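Local coordinates for tRNA-splicing endonuclease (Sulfolobus tokodaii, PDB 2CV8), which probably cleaves precursor tRNA at both splice sites to release the intron, leaving 2',3'-cyclic phosphate and 5'-hydroxyl ends, at residues Y77-G80 and V81-P85. Sequence-based numbering, arbitrary orientation.
Sequences YQIG and VTQIP
Tyr77 and Val81, one helical turn apart, meet where the ring atom CE2 of Tyr77 lies 3.8 Å from the methyl CG2 of Val81. With CG anti to the backbone N (chi1 -171°), the Tyr77 ring leans toward the C-terminal end of the helix and meets this methyl obliquely; both side chains also touch helix 87-99, where Phe87 meets the tyrosine edge-to-face. A flat aromatic and a compact branched residue suit this partly covered side, offering apolar surface to helix 87-99. Gly80 is buried between the two apolar pairs and, having no side chain, adds no bulk between them. Across the helix, Ile79 CG2 runs alongside Gln83 CG at 3.6 Å, so the aliphatic part of the glutamine packs on the isoleucine, and both rest on Leu50.

The solvent side is looser. Gln78 OE1 stays 3.7 Å from Thr82 OG1, and that hydroxyl gives only a weak bond to Gln78 O (3.4 Å); both residues are exposed, as suits polar side chains that water can probably satisfy.

Backbone bonds run from Val81 N to Tyr77 O (3.0 Å) to the nearly straight Gln83 N to Ile79 O (2.8 Å, 171°). Ile84 N still bonds Gly80 O although Ile84 has left helical geometry, and Pro85 follows: the C-terminal end of an amphipathic alpha-helix, turning toward helix 87-99.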
loop_
_atom_site.group_PDB
_atom_site.type_symbol
_atom_site.label_atom_id
_atom_site.label_comp_id
_atom_site.label_asym_id
_atom_site.label_seq_id
_atom_site.Cartn_x
_atom_site.Cartn_y
_atom_site.Cartn_z
ATOM N N TYR B 77 -22.405 -3.733 18.727
ATOM C CA TYR B 77 -21.849 -3.579 17.389
ATOM C C TYR B 77 -22.472 -2.341 16.745
ATOM O O TYR B 77 -21.772 -1.473 16.225
ATOM C CB TYR B 77 -22.155 -4.803 16.526
ATOM C CG TYR B 77 -21.428 -4.800 15.200
ATOM C CD1 TYR B 77 -20.149 -5.337 15.081
ATOM C CD2 TYR B 77 -22.011 -4.234 14.068
ATOM C CE1 TYR B 77 -19.470 -5.309 13.868
ATOM C CE2 TYR B 77 -21.341 -4.197 12.851
ATOM C CZ TYR B 77 -20.072 -4.735 12.756
ATOM O OH TYR B 77 -19.398 -4.679 11.553
ATOM N N GLN B 78 -23.796 -2.261 16.789
ATOM C CA GLN B 78 -24.489 -1.126 16.208
ATOM C C GLN B 78 -23.999 0.191 16.797
ATOM O O GLN B 78 -23.855 1.182 16.076
ATOM C CB GLN B 78 -25.998 -1.256 16.408
ATOM C CG GLN B 78 -26.763 -0.066 15.848
ATOM C CD GLN B 78 -26.470 0.190 14.373
ATOM O OE1 GLN B 78 -26.441 1.338 13.928
ATOM N NE2 GLN B 78 -26.266 -0.880 13.612
ATOM N N ILE B 79 -23.743 0.209 18.102
ATOM C CA ILE B 79 -23.255 1.427 18.746
ATOM C C ILE B 79 -21.887 1.779 18.188
ATOM O O ILE B 79 -21.586 2.952 17.964
ATOM C CB ILE B 79 -23.138 1.265 20.271
ATOM C CG1 ILE B 79 -24.528 1.091 20.875
ATOM C CG2 ILE B 79 -22.452 2.480 20.878
ATOM C CD1 ILE B 79 -24.508 0.870 22.360
ATOM N N GLY B 80 -21.065 0.757 17.965
ATOM C CA GLY B 80 -19.744 0.979 17.415
ATOM C C GLY B 80 -19.859 1.667 16.067
ATOM O O GLY B 80 -19.135 2.627 15.782
ATOM N N VAL B 81 -20.777 1.182 15.238
ATOM C CA VAL B 81 -20.989 1.760 13.917
ATOM C C VAL B 81 -21.317 3.239 14.024
ATOM O O VAL B 81 -20.788 4.047 13.266
ATOM C CB VAL B 81 -22.141 1.069 13.171
ATOM C CG1 VAL B 81 -22.385 1.772 11.850
ATOM C CG2 VAL B 81 -21.807 -0.397 12.937
ATOM N N THR B 82 -22.189 3.583 14.967
ATOM C CA THR B 82 -22.593 4.972 15.182
ATOM C C THR B 82 -21.494 5.862 15.790
ATOM O O THR B 82 -21.240 6.977 15.314
ATOM C CB THR B 82 -23.831 5.054 16.106
ATOM O OG1 THR B 82 -24.933 4.376 15.497
ATOM C CG2 THR B 82 -24.226 6.494 16.337
ATOM N N GLN B 83 -20.846 5.366 16.839
ATOM C CA GLN B 83 -19.803 6.114 17.532
ATOM C C GLN B 83 -18.429 6.165 16.863
ATOM O O GLN B 83 -17.836 7.235 16.735
ATOM C CB GLN B 83 -19.630 5.555 18.947
ATOM C CG GLN B 83 -20.904 5.524 19.763
ATOM C CD GLN B 83 -21.604 6.861 19.762
ATOM O OE1 GLN B 83 -20.996 7.887 20.067
ATOM N NE2 GLN B 83 -22.887 6.863 19.416
ATOM N N ILE B 84 -17.926 5.007 16.444
ATOM C CA ILE B 84 -16.600 4.908 15.844
ATOM C C ILE B 84 -16.517 4.902 14.314
ATOM O O ILE B 84 -17.106 4.050 13.649
ATOM C CB ILE B 84 -15.868 3.641 16.390
ATOM C CG1 ILE B 84 -15.235 3.936 17.754
ATOM C CG2 ILE B 84 -14.793 3.182 15.420
ATOM C CD1 ILE B 84 -16.213 4.220 18.868
ATOM N N PRO B 85 -15.775 5.860 13.734
ATOM C CA PRO B 85 -15.625 5.930 12.274
ATOM C C PRO B 85 -14.811 4.724 11.802
ATOM O O PRO B 85 -13.807 4.366 12.416
ATOM C CB PRO B 85 -14.862 7.244 12.060
ATOM C CG PRO B 85 -15.220 8.065 13.261
ATOM C CD PRO B 85 -15.183 7.048 14.377
#